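Local coordinates for ferritin like protein (Caulobacter vibrioides, PDB 3HL1) that is of unknown function but adopts a ferritin-like helical fold and probably binds metal, at residues Ala18-Glu22 / His57-Ser62; Leu30-Ser35 / Ile304-Trp308; Asn63-Gly69 / Val162-Gln168. One frame throughout, in Å; residues are numbered along the deposited sequence.

How the contacts relate
Helix 8-35 serves contacts 1 and 2, helix 42-67 contacts 1 and 3, so the first helical pair of the ferritin-like fold runs through the whole set. Contact 1 lies deepest, its centre about 7 Å from that of the chain, where the two helices run antiparallel. It closes before contact 3 opens: helix 42-67 passes directly into contact 3, centred about 14 Å away, where its C-terminal end meets the loop 162-168. The segments of contacts 1 and 2 alternate along the chain, their centres about 22 Å apart. Contact 2 lies across the chain's centre from contact 3, about 34 Å between centres; there the last helix, 292-309, packs on the C-terminal part of the first.

Contact 1. Residues Ala18-Glu22 / His57-Ser62; sequences AIDLE and HAQLVS
The imidazole of His57 meets the carboxylate of Glu22 at its edge, with OE1 almost in the ring plane. The two flat groups stand nearly perpendicular, 83° apart, and ND1 comes to Glu22 OE1 from above the carboxylate plane. His57 ND1 donates to Glu22 OE1 over 3.1 Å, with a bent N-H...O angle of 140°. Glu22 reaches this position by a chain bent at chi2 (-71°), which turns the carboxylate alongside His57 CB, 3.2 Å from OE1. Both groups are held from further sides as well: Tyr148 OH bonds to Glu22 OE2, and Gln205 OE1 to His57 NE2. An unidentified molecule, probably from the crystallisation liquor, hydrogen-bonds Glu22 OE2 and, weakly, His57 ND1.

A glutamate on one helix facing an ExxH sequence on its antiparallel neighbour, here Glu54 to His57, recalls the metal centre of ferritin-like four-helix bundles, and these residues probably line the corresponding site. Glu54 OE1 lies close to Glu22 OE1, a clustering of carboxylates consistent with a cation-binding pocket. The short helical segments are 9.2 Å apart at their axes.

One turn away the polar pair gives way to aliphatic packing. Val61 CG1 lies 4.0 Å from Ile19 CB and 4.2 Å from Ala18 CB, spanning both residues. Ile19 sends CD1 across to the backbone of the other helix, 3.3 Å from Ala58 O, the carbonyl that accepts the helical bond from Ser62 N. Further back along this side chain, Ile19 CG1 rests against Ala58 CB.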
ATOM      1  N   ALA A  18      -4.468   1.474  -8.148  1.00 27.67           N
ATOM      2  CA  ALA A  18      -4.146   0.365  -7.256  1.00 29.98           C
ATOM      3  C   ALA A  18      -2.754   0.574  -6.726  1.00 28.94           C
ATOM      4  O   ALA A  18      -2.527   0.425  -5.530  1.00 28.60           O
ATOM      5  CB  ALA A  18      -4.313  -1.010  -7.968  1.00 28.58           C
ATOM      6  N   ILE A  19      -1.789   0.950  -7.583  1.00 30.48           N
ATOM      7  CA  ILE A  19      -0.446   1.160  -7.071  1.00 30.32           C
ATOM      8  C   ILE A  19      -0.387   2.368  -6.127  1.00 32.46           C
ATOM      9  O   ILE A  19       0.318   2.320  -5.128  1.00 31.23           O
ATOM     10  CB  ILE A  19       0.632   1.156  -8.183  1.00 32.51           C
ATOM     11  CG1 ILE A  19       1.911   0.465  -7.619  1.00 36.72           C
ATOM     12  CG2 ILE A  19       0.845   2.514  -8.620  1.00 30.49           C
ATOM     13  CD1 ILE A  19       2.910   0.088  -8.599  1.00 33.36           C
ATOM     14  N   ASP A  20      -1.157   3.421  -6.416  1.00 30.03           N
ATOM     15  CA  ASP A  20      -1.185   4.616  -5.538  1.00 29.34           C
ATOM     16  C   ASP A  20      -1.706   4.252  -4.153  1.00 30.92           C
ATOM     17  O   ASP A  20      -1.186   4.719  -3.134  1.00 31.47           O
ATOM     18  CB  ASP A  20      -2.054   5.708  -6.116  1.00 31.60           C
ATOM     19  CG  ASP A  20      -1.435   6.398  -7.342  1.00 27.66           C
ATOM     20  OD1 ASP A  20      -0.290   6.159  -7.683  1.00 35.40           O
ATOM     21  OD2 ASP A  20      -2.223   7.113  -7.962  1.00 31.61           O
ATOM     22  N   LEU A  21      -2.705   3.374  -4.109  1.00 31.63           N
ATOM     23  CA  LEU A  21      -3.290   2.983  -2.831  1.00 32.35           C
ATOM     24  C   LEU A  21      -2.307   2.130  -2.075  1.00 30.40           C
ATOM     25  O   LEU A  21      -2.041   2.372  -0.885  1.00 30.11           O
ATOM     26  CB  LEU A  21      -4.622   2.245  -3.025  1.00 30.37           C
ATOM     27  CG  LEU A  21      -5.323   1.708  -1.733  1.00 36.18           C
ATOM     28  CD1 LEU A  21      -5.515   2.725  -0.629  1.00 34.15           C
ATOM     29  CD2 LEU A  21      -6.670   1.177  -2.105  1.00 35.18           C
ATOM     30  N   GLU A  22      -1.677   1.161  -2.751  1.00 31.37           N
ATOM     31  CA  GLU A  22      -0.681   0.300  -2.052  1.00 32.89           C
ATOM     32  C   GLU A  22       0.453   1.172  -1.493  1.00 34.67           C
ATOM     33  O   GLU A  22       0.898   1.011  -0.368  1.00 33.08           O
ATOM     34  CB  GLU A  22      -0.087  -0.812  -2.974  1.00 34.38           C
ATOM     35  CG  GLU A  22      -1.138  -1.786  -3.524  1.00 35.97           C
ATOM     36  CD  GLU A  22      -1.754  -2.761  -2.499  1.00 34.02           C
ATOM     37  OE1 GLU A  22      -1.126  -2.986  -1.449  1.00 42.56           O
ATOM     38  OE2 GLU A  22      -2.824  -3.357  -2.831  1.00 36.29           O
ATOM     39  N   HIS A  57       3.075  -6.056  -2.834  1.00 30.08           N
ATOM     40  CA  HIS A  57       1.868  -5.755  -3.585  1.00 29.82           C
ATOM     41  C   HIS A  57       2.154  -4.730  -4.651  1.00 30.34           C
ATOM     42  O   HIS A  57       1.669  -4.878  -5.782  1.00 29.97           O
ATOM     43  CB  HIS A  57       0.691  -5.291  -2.719  1.00 30.61           C
ATOM     44  CG  HIS A  57       0.240  -6.294  -1.713  1.00 31.76           C
ATOM     45  ND1 HIS A  57      -0.672  -5.989  -0.722  1.00 33.45           N
ATOM     46  CD2 HIS A  57       0.632  -7.567  -1.495  1.00 32.50           C
ATOM     47  CE1 HIS A  57      -0.829  -7.051   0.050  1.00 33.05           C
ATOM     48  NE2 HIS A  57      -0.048  -8.018  -0.391  1.00 33.36           N
ATOM     49  N   ALA A  58       2.901  -3.684  -4.296  1.00 31.90           N
ATOM     50  CA  ALA A  58       3.275  -2.643  -5.261  1.00 29.92           C
ATOM     51  C   ALA A  58       3.989  -3.247  -6.468  1.00 32.06           C
ATOM     52  O   ALA A  58       3.646  -2.944  -7.621  1.00 31.86           O
ATOM     53  CB  ALA A  58       4.122  -1.516  -4.589  1.00 31.31           C
ATOM     54  N   GLN A  59       4.991  -4.082  -6.208  1.00 31.37           N
ATOM     55  CA  GLN A  59       5.708  -4.793  -7.257  1.00 34.02           C
ATOM     56  C   GLN A  59       4.795  -5.640  -8.162  1.00 33.42           C
ATOM     57  O   GLN A  59       4.956  -5.645  -9.383  1.00 30.42           O
ATOM     58  CB  GLN A  59       6.795  -5.690  -6.638  1.00 34.00           C
ATOM     59  CG  GLN A  59       7.399  -6.674  -7.645  1.00 41.19           C
ATOM     60  CD  GLN A  59       8.519  -7.485  -7.067  1.00 41.53           C
ATOM     61  OE1 GLN A  59       9.573  -6.936  -6.733  1.00 50.65           O
ATOM     62  NE2 GLN A  59       8.305  -8.806  -6.941  1.00 54.93           N
ATOM     63  N   LEU A  60       3.850  -6.347  -7.555  1.00 30.62           N
ATOM     64  CA  LEU A  60       2.933  -7.231  -8.286  1.00 27.88           C
ATOM     65  C   LEU A  60       2.023  -6.445  -9.164  1.00 29.18           C
ATOM     66  O   LEU A  60       1.750  -6.861 -10.316  1.00 29.78           O
ATOM     67  CB  LEU A  60       2.131  -8.115  -7.311  1.00 26.93           C
ATOM     68  CG  LEU A  60       2.982  -9.107  -6.459  1.00 32.58           C
ATOM     69  CD1 LEU A  60       2.055 -10.024  -5.649  1.00 34.41           C
ATOM     70  CD2 LEU A  60       3.904  -9.903  -7.322  1.00 31.85           C
ATOM     71  N   VAL A  61       1.521  -5.325  -8.652  1.00 29.25           N
ATOM     72  CA  VAL A  61       0.706  -4.452  -9.454  1.00 30.01           C
ATOM     73  C   VAL A  61       1.518  -3.926 -10.642  1.00 30.00           C
ATOM     74  O   VAL A  61       1.042  -3.952 -11.747  1.00 31.30           O
ATOM     75  CB  VAL A  61       0.036  -3.293  -8.662  1.00 30.65           C
ATOM     76  CG1 VAL A  61      -0.641  -2.316  -9.646  1.00 33.33           C
ATOM     77  CG2 VAL A  61      -1.015  -3.831  -7.679  1.00 30.07           C
ATOM     78  N   SER A  62       2.751  -3.476 -10.412  1.00 28.09           N
ATOM     79  CA  SER A  62       3.606  -3.038 -11.513  1.00 30.67           C
ATOM     80  C   SER A  62       3.758  -4.156 -12.572  1.00 27.38           C
ATOM     81  O   SER A  62       3.711  -3.925 -13.781  1.00 26.53           O
ATOM     82  CB  SER A  62       5.000  -2.636 -11.006  1.00 29.46           C
ATOM     83  OG  SER A  62       5.819  -2.216 -12.104  1.00 31.01           O
TER

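Contact 2. Residues Leu30-Ser35 / Ile304-Trp308; sequences LTVLYS and ILSCW
Trp308 and the backbone of Thr31 make the polar join between these helices, and tight packing gathers round the indole. Trp308 NE1 donates to Thr31 O over 2.9 Å, arriving in the carbonyl plane on a lone pair with an N-H...O angle of 148°. The same carbonyl takes only a weak helical bond from Ser35 N, so the indole supplies its stronger partner here. Ser35 CB sits over one face of the five-membered ring, 3.9 Å from its centroid, in a CH-pi contact. The hydroxyl of that serine turns back into its own helix: with chi1 at 80°, Ser35 OG donates to Val32 O at 2.7 Å, while Leu110 N provides a further bond. Thr31 CG2 packs on Trp308 CZ2. Buried Ile304 is gripped as closely, its CG2 3.8 Å from Tyr34 CD2 and its CD1 methyl against Leu30.

The fit is looser at the partly exposed margin, where Leu305 CB stands 4.0 Å from Tyr34 CD1 and Leu305 CD1 lies against Tyr34 O. The result is a steeply crossed helix pair, the segments inclined at -59°, in which the C-terminal helix 292-309 lies across the first helix of a ferritin-like bundle.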
ATOM      1  N   LEU A  30       4.692   2.369   8.023  1.00 26.59           N
ATOM      2  CA  LEU A  30       6.072   2.558   8.455  1.00 28.24           C
ATOM      3  C   LEU A  30       6.164   3.561   9.593  1.00 29.59           C
ATOM      4  O   LEU A  30       6.938   3.372  10.562  1.00 28.23           O
ATOM      5  CB  LEU A  30       6.970   3.029   7.297  1.00 31.77           C
ATOM      6  CG  LEU A  30       7.435   1.966   6.280  1.00 28.29           C
ATOM      7  CD1 LEU A  30       8.118   2.654   5.044  1.00 29.76           C
ATOM      8  CD2 LEU A  30       8.316   0.860   6.968  1.00 27.39           C
ATOM      9  N   THR A  31       5.398   4.639   9.468  1.00 27.85           N
ATOM     10  CA  THR A  31       5.322   5.700  10.486  1.00 29.26           C
ATOM     11  C   THR A  31       4.840   5.134  11.822  1.00 28.93           C
ATOM     12  O   THR A  31       5.476   5.388  12.840  1.00 30.90           O
ATOM     13  CB  THR A  31       4.481   6.891   9.998  1.00 27.36           C
ATOM     14  OG1 THR A  31       5.096   7.384   8.801  1.00 28.79           O
ATOM     15  CG2 THR A  31       4.445   8.008  11.090  1.00 30.87           C
ATOM     16  N   VAL A  32       3.786   4.315  11.796  1.00 27.91           N
ATOM     17  CA  VAL A  32       3.327   3.571  13.011  1.00 24.16           C
ATOM     18  C   VAL A  32       4.391   2.627  13.510  1.00 28.76           C
ATOM     19  O   VAL A  32       4.692   2.626  14.695  1.00 28.68           O
ATOM     20  CB  VAL A  32       2.006   2.807  12.744  1.00 22.87           C
ATOM     21  CG1 VAL A  32       1.601   1.885  13.926  1.00 29.64           C
ATOM     22  CG2 VAL A  32       0.941   3.841  12.360  1.00 23.57           C
ATOM     23  N   LEU A  33       4.953   1.817  12.623  1.00 28.64           N
ATOM     24  CA  LEU A  33       5.974   0.842  13.008  1.00 29.26           C
ATOM     25  C   LEU A  33       7.092   1.452  13.823  1.00 29.30           C
ATOM     26  O   LEU A  33       7.387   1.037  14.920  1.00 31.02           O
ATOM     27  CB  LEU A  33       6.595   0.188  11.759  1.00 29.51           C
ATOM     28  CG  LEU A  33       7.621  -0.901  11.930  1.00 27.28           C
ATOM     29  CD1 LEU A  33       7.002  -2.120  12.760  1.00 33.72           C
ATOM     30  CD2 LEU A  33       8.267  -1.309  10.569  1.00 30.39           C
ATOM     31  N   TYR A  34       7.742   2.446  13.262  1.00 31.56           N
ATOM     32  CA  TYR A  34       8.943   2.998  13.894  1.00 32.08           C
ATOM     33  C   TYR A  34       8.650   3.840  15.118  1.00 30.45           C
ATOM     34  O   TYR A  34       9.563   4.078  15.918  1.00 30.98           O
ATOM     35  CB  TYR A  34       9.798   3.759  12.869  1.00 29.44           C
ATOM     36  CG  TYR A  34      10.568   2.826  11.977  1.00 31.59           C
ATOM     37  CD1 TYR A  34      11.605   2.058  12.481  1.00 32.44           C
ATOM     38  CD2 TYR A  34      10.194   2.627  10.644  1.00 32.32           C
ATOM     39  CE1 TYR A  34      12.297   1.164  11.683  1.00 41.28           C
ATOM     40  CE2 TYR A  34      10.875   1.722   9.844  1.00 29.58           C
ATOM     41  CZ  TYR A  34      11.935   1.012  10.366  1.00 37.83           C
ATOM     42  OH  TYR A  34      12.624   0.136   9.585  1.00 35.02           O
ATOM     43  N   SER A  35       7.377   4.191  15.323  1.00 31.18           N
ATOM     44  CA  SER A  35       6.954   4.827  16.586  1.00 29.85           C
ATOM     45  C   SER A  35       7.067   3.920  17.800  1.00 33.13           C
ATOM     46  O   SER A  35       7.183   4.427  18.904  1.00 30.56           O
ATOM     47  CB  SER A  35       5.533   5.384  16.560  1.00 30.70           C
ATOM     48  OG  SER A  35       4.576   4.341  16.749  1.00 27.37           O
ATOM     49  N   ILE A 304      13.219   7.317   9.193  1.00 30.56           N
ATOM     50  CA  ILE A 304      11.912   7.378   9.867  1.00 30.52           C
ATOM     51  C   ILE A 304      12.097   7.263  11.378  1.00 30.15           C
ATOM     52  O   ILE A 304      11.515   8.008  12.180  1.00 29.32           O
ATOM     53  CB  ILE A 304      10.961   6.260   9.330  1.00 30.26           C
ATOM     54  CG1 ILE A 304      10.771   6.439   7.840  1.00 27.78           C
ATOM     55  CG2 ILE A 304       9.626   6.293  10.061  1.00 30.72           C
ATOM     56  CD1 ILE A 304      10.149   5.200   7.096  1.00 29.71           C
ATOM     57  N   LEU A 305      12.903   6.308  11.796  1.00 31.11           N
ATOM     58  CA  LEU A 305      13.188   6.155  13.235  1.00 30.53           C
ATOM     59  C   LEU A 305      13.846   7.404  13.804  1.00 30.42           C
ATOM     60  O   LEU A 305      13.564   7.842  14.917  1.00 32.13           O
ATOM     61  CB  LEU A 305      14.095   4.967  13.483  1.00 32.31           C
ATOM     62  CG  LEU A 305      14.525   4.677  14.916  1.00 32.24           C
ATOM     63  CD1 LEU A 305      13.327   4.512  15.824  1.00 25.02           C
ATOM     64  CD2 LEU A 305      15.371   3.424  14.917  1.00 30.62           C
ATOM     65  N   SER A 306      14.720   7.996  13.023  1.00 30.32           N
ATOM     66  CA  SER A 306      15.456   9.143  13.513  1.00 31.66           C
ATOM     67  C   SER A 306      14.519  10.340  13.745  1.00 29.39           C
ATOM     68  O   SER A 306      14.650  11.034  14.758  1.00 30.49           O
ATOM     69  CB  SER A 306      16.630   9.466  12.592  1.00 33.38           C
ATOM     70  OG  SER A 306      17.038  10.781  12.859  1.00 37.74           O
ATOM     71  N   CYS A 307      13.507  10.529  12.900  1.00 27.07           N
ATOM     72  CA  CYS A 307      12.465  11.530  13.150  1.00 28.68           C
ATOM     73  C   CYS A 307      11.804  11.339  14.493  1.00 29.25           C
ATOM     74  O   CYS A 307      11.762  12.254  15.313  1.00 29.63           O
ATOM     75  CB  CYS A 307      11.392  11.520  12.061  1.00 30.77           C
ATOM     76  SG  CYS A 307      11.935  12.132  10.448  1.00 31.43           S
ATOM     77  N   TRP A 308      11.298  10.131  14.748  1.00 30.01           N
ATOM     78  CA  TRP A 308      10.659   9.832  16.010  1.00 29.75           C
ATOM     79  C   TRP A 308      11.549  10.043  17.226  1.00 30.16           C
ATOM     80  O   TRP A 308      11.115  10.639  18.235  1.00 30.14           O
ATOM     81  CB  TRP A 308      10.155   8.386  16.012  1.00 29.58           C
ATOM     82  CG  TRP A 308       8.862   8.187  15.317  1.00 25.05           C
ATOM     83  CD1 TRP A 308       8.627   7.311  14.324  1.00 29.23           C
ATOM     84  CD2 TRP A 308       7.622   8.803  15.625  1.00 27.18           C
ATOM     85  NE1 TRP A 308       7.287   7.318  13.985  1.00 26.29           N
ATOM     86  CE2 TRP A 308       6.656   8.251  14.754  1.00 29.01           C
ATOM     87  CE3 TRP A 308       7.219   9.783  16.533  1.00 26.63           C
ATOM     88  CZ2 TRP A 308       5.332   8.642  14.771  1.00 26.53           C
ATOM     89  CZ3 TRP A 308       5.878  10.165  16.565  1.00 30.48           C
ATOM     90  CH2 TRP A 308       4.955   9.604  15.693  1.00 29.56           C
TER

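Contact 3. Residues Asn63-Gly69 / Val162-Gln168; sequences NIANAYG and VRGNQKQ
Two glutamines reach the end of helix 42-67 by different conformations. Gln168 folds back at chi2 (-65°), which swings its amide onto Asn63 O, whereas Gln166 stays extended, with CG anti to the backbone N (chi1 -172°), and spans the gap to Asn66 O.

Gln168 NE2 is 3.0 Å from Asn63 O in a nearly straight bond and donates a second hydrogen to Gln166 O at 2.9 Å, so one amide ties the helix to the loop and the loop to itself. Both acceptors lie in the plane of that amide, whose OE1 is taken by Val184 N. Gln166 NE2 bonds Asn66 O at 2.8 Å, in the carbonyl plane. Arg163 N completes the set with a 2.9 Å bond to Ala67 O, which Val162 CA also approaches in a CA-H...O contact.

A water adds an indirect link, donating to Asn63 OD1 and Lys167 O and accepting weakly from Asn66 ND2. The asparagine side chains are held in other directions too, Asn63 ND2 by Leu182 O and Asn66 OD1 by Ser71 OG.

Beside this polar network, Val162 CG2 lies over one face of Tyr68, 3.5 Å from the ring centroid and 18° off the normal, a close CH-pi contact. The ring's hydroxyl bonds Met155 O, which fixes its far end.

The helix closes with a Schellman motif at Gly69, whose phi is positive. Asn63 O and Asn66 O each accept a backbone and a side-chain donor, and Ala67 O a loop N-H, so the partly negative carbonyl end of the helix is met by neutral amide and backbone N-H donors from 162-168, which probably helps to stabilise the terminus.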
ATOM      1  N   ASN A  63       3.975  -5.374 -12.112  1.00 28.13           N
ATOM      2  CA  ASN A  63       4.134  -6.520 -13.013  1.00 28.79           C
ATOM      3  C   ASN A  63       2.880  -6.807 -13.829  1.00 27.95           C
ATOM      4  O   ASN A  63       2.964  -7.007 -15.043  1.00 28.76           O
ATOM      5  CB  ASN A  63       4.568  -7.810 -12.229  1.00 25.09           C
ATOM      6  CG  ASN A  63       6.002  -7.757 -11.791  1.00 28.46           C
ATOM      7  OD1 ASN A  63       6.776  -6.872 -12.219  1.00 35.59           O
ATOM      8  ND2 ASN A  63       6.410  -8.752 -10.932  1.00 28.05           N
ATOM      9  N   ILE A  64       1.727  -6.738 -13.199  1.00 26.59           N
ATOM     10  CA  ILE A  64       0.465  -6.930 -13.909  1.00 28.46           C
ATOM     11  C   ILE A  64       0.270  -5.792 -14.931  1.00 27.54           C
ATOM     12  O   ILE A  64      -0.052  -6.022 -16.083  1.00 25.74           O
ATOM     13  CB  ILE A  64      -0.751  -6.945 -12.937  1.00 28.27           C
ATOM     14  CG1 ILE A  64      -0.672  -8.139 -11.962  1.00 31.93           C
ATOM     15  CG2 ILE A  64      -2.091  -7.005 -13.751  1.00 30.11           C
ATOM     16  CD1 ILE A  64      -1.651  -8.012 -10.811  1.00 29.84           C
ATOM     17  N   ALA A  65       0.406  -4.550 -14.475  1.00 28.82           N
ATOM     18  CA  ALA A  65       0.215  -3.377 -15.336  1.00 25.01           C
ATOM     19  C   ALA A  65       1.172  -3.462 -16.521  1.00 25.87           C
ATOM     20  O   ALA A  65       0.783  -3.201 -17.662  1.00 26.35           O
ATOM     21  CB  ALA A  65       0.430  -2.071 -14.541  1.00 24.97           C
ATOM     22  N   ASN A  66       2.438  -3.744 -16.254  1.00 27.01           N
ATOM     23  CA  ASN A  66       3.417  -3.835 -17.319  1.00 28.16           C
ATOM     24  C   ASN A  66       3.117  -4.919 -18.358  1.00 27.52           C
ATOM     25  O   ASN A  66       3.368  -4.717 -19.574  1.00 31.47           O
ATOM     26  CB  ASN A  66       4.868  -3.955 -16.801  1.00 26.46           C
ATOM     27  CG  ASN A  66       5.485  -2.627 -16.542  1.00 32.79           C
ATOM     28  OD1 ASN A  66       5.680  -1.818 -17.464  1.00 26.27           O
ATOM     29  ND2 ASN A  66       5.740  -2.341 -15.274  1.00 24.41           N
ATOM     30  N   ALA A  67       2.618  -6.054 -17.909  1.00 27.05           N
ATOM     31  CA  ALA A  67       2.182  -7.114 -18.820  1.00 28.30           C
ATOM     32  C   ALA A  67       1.099  -6.611 -19.792  1.00 26.61           C
ATOM     33  O   ALA A  67       1.093  -7.035 -20.954  1.00 25.24           O
ATOM     34  CB  ALA A  67       1.647  -8.293 -18.071  1.00 27.57           C
ATOM     35  N   TYR A  68       0.213  -5.705 -19.329  1.00 26.69           N
ATOM     36  CA  TYR A  68      -0.804  -5.081 -20.170  1.00 26.30           C
ATOM     37  C   TYR A  68      -0.307  -3.835 -20.945  1.00 25.71           C
ATOM     38  O   TYR A  68      -1.082  -3.198 -21.650  1.00 27.17           O
ATOM     39  CB  TYR A  68      -2.031  -4.699 -19.345  1.00 28.13           C
ATOM     40  CG  TYR A  68      -2.914  -5.861 -19.008  1.00 29.32           C
ATOM     41  CD1 TYR A  68      -2.581  -6.759 -17.989  1.00 30.28           C
ATOM     42  CD2 TYR A  68      -4.107  -6.080 -19.707  1.00 27.12           C
ATOM     43  CE1 TYR A  68      -3.413  -7.818 -17.659  1.00 32.95           C
ATOM     44  CE2 TYR A  68      -4.937  -7.168 -19.388  1.00 27.10           C
ATOM     45  CZ  TYR A  68      -4.581  -8.017 -18.359  1.00 28.71           C
ATOM     46  OH  TYR A  68      -5.385  -9.102 -18.051  1.00 30.18           O
ATOM     47  N   GLY A  69       0.955  -3.485 -20.775  1.00 28.34           N
ATOM     48  CA  GLY A  69       1.609  -2.410 -21.491  1.00 25.12           C
ATOM     49  C   GLY A  69       1.732  -1.063 -20.783  1.00 26.19           C
ATOM     50  O   GLY A  69       2.099  -0.061 -21.408  1.00 26.13           O
ATOM     51  N   VAL A 162      -2.110  -8.663 -23.115  1.00 27.82           N
ATOM     52  CA  VAL A 162      -1.053  -9.235 -22.277  1.00 28.43           C
ATOM     53  C   VAL A 162       0.103  -9.763 -23.101  1.00 28.51           C
ATOM     54  O   VAL A 162      -0.082 -10.557 -24.019  1.00 27.90           O
ATOM     55  CB  VAL A 162      -1.554 -10.302 -21.356  1.00 28.92           C
ATOM     56  CG1 VAL A 162      -0.333 -10.886 -20.588  1.00 26.90           C
ATOM     57  CG2 VAL A 162      -2.660  -9.719 -20.429  1.00 26.46           C
ATOM     58  N   ARG A 163       1.285  -9.276 -22.779  1.00 28.49           N
ATOM     59  CA  ARG A 163       2.548  -9.731 -23.364  1.00 31.29           C
ATOM     60  C   ARG A 163       3.460 -10.246 -22.255  1.00 29.83           C
ATOM     61  O   ARG A 163       3.624  -9.603 -21.198  1.00 30.81           O
ATOM     62  CB  ARG A 163       3.214  -8.587 -24.121  1.00 28.59           C
ATOM     63  CG  ARG A 163       2.549  -8.279 -25.437  1.00 39.63           C
ATOM     64  CD  ARG A 163       3.104  -7.007 -26.018  1.00 39.38           C
ATOM     65  NE  ARG A 163       2.740  -6.718 -27.407  1.00 39.91           N
ATOM     66  CZ  ARG A 163       1.671  -6.021 -27.814  1.00 47.41           C
ATOM     67  NH1 ARG A 163       0.735  -5.594 -26.959  1.00 51.16           N
ATOM     68  NH2 ARG A 163       1.502  -5.804 -29.108  1.00 47.90           N
ATOM     69  N   GLY A 164       4.075 -11.412 -22.480  1.00 30.20           N
ATOM     70  CA  GLY A 164       4.935 -12.011 -21.466  1.00 29.36           C
ATOM     71  C   GLY A 164       6.288 -11.383 -21.365  1.00 32.53           C
ATOM     72  O   GLY A 164       6.800 -10.832 -22.342  1.00 31.57           O
ATOM     73  N   ASN A 165       6.864 -11.432 -20.169  1.00 31.84           N
ATOM     74  CA  ASN A 165       8.235 -10.934 -19.930  1.00 33.66           C
ATOM     75  C   ASN A 165       8.439  -9.465 -20.238  1.00 33.08           C
ATOM     76  O   ASN A 165       9.516  -9.039 -20.626  1.00 34.37           O
ATOM     77  CB  ASN A 165       9.243 -11.801 -20.705  1.00 32.86           C
ATOM     78  CG  ASN A 165       9.234 -13.223 -20.227  1.00 33.07           C
ATOM     79  OD1 ASN A 165       9.261 -13.469 -19.020  1.00 35.56           O
ATOM     80  ND2 ASN A 165       9.159 -14.164 -21.153  1.00 35.08           N
ATOM     81  N   GLN A 166       7.389  -8.684 -20.011  1.00 31.26           N
ATOM     82  CA  GLN A 166       7.376  -7.300 -20.412  1.00 30.67           C
ATOM     83  C   GLN A 166       7.581  -6.410 -19.229  1.00 28.54           C
ATOM     84  O   GLN A 166       6.640  -6.191 -18.458  1.00 27.43           O
ATOM     85  CB  GLN A 166       6.037  -6.968 -21.096  1.00 31.50           C
ATOM     86  CG  GLN A 166       6.043  -5.565 -21.732  1.00 30.43           C
ATOM     87  CD  GLN A 166       4.938  -5.397 -22.736  1.00 37.05           C
ATOM     88  OE1 GLN A 166       5.193  -5.385 -23.941  1.00 28.58           O
ATOM     89  NE2 GLN A 166       3.684  -5.284 -22.247  1.00 27.98           N
ATOM     90  N   LYS A 167       8.804  -5.891 -19.086  1.00 27.25           N
ATOM     91  CA  LYS A 167       9.175  -4.980 -18.020  1.00 29.54           C
ATOM     92  C   LYS A 167       8.753  -5.506 -16.645  1.00 31.76           C
ATOM     93  O   LYS A 167       8.150  -4.808 -15.830  1.00 31.23           O
ATOM     94  CB  LYS A 167       8.635  -3.597 -18.340  1.00 27.37           C
ATOM     95  CG  LYS A 167       9.083  -3.047 -19.689  1.00 31.92           C
ATOM     96  CD  LYS A 167       8.601  -1.617 -19.880  1.00 30.87           C
ATOM     97  CE  LYS A 167       9.178  -0.964 -21.066  1.00 36.87           C
ATOM     98  NZ  LYS A 167       8.665  -1.594 -22.257  1.00 49.21           N
ATOM     99  N   GLN A 168       9.105  -6.778 -16.403  1.00 31.60           N
ATOM    100  CA  GLN A 168       8.772  -7.446 -15.155  1.00 32.06           C
ATOM    101  C   GLN A 168       9.897  -7.253 -14.141  1.00 34.76           C
ATOM    102  O   GLN A 168      11.065  -7.196 -14.505  1.00 34.18           O
ATOM    103  CB  GLN A 168       8.543  -8.934 -15.369  1.00 32.02           C
ATOM    104  CG  GLN A 168       7.427  -9.267 -16.278  1.00 31.83           C
ATOM    105  CD  GLN A 168       6.111  -8.853 -15.723  1.00 30.29           C
ATOM    106  OE1 GLN A 168       5.577  -9.489 -14.824  1.00 28.86           O
ATOM    107  NE2 GLN A 168       5.557  -7.792 -16.269  1.00 29.40           N
TER
HETATM  108  O   HOH W   1       7.038  -4.256 -13.205  1.00 26.65           O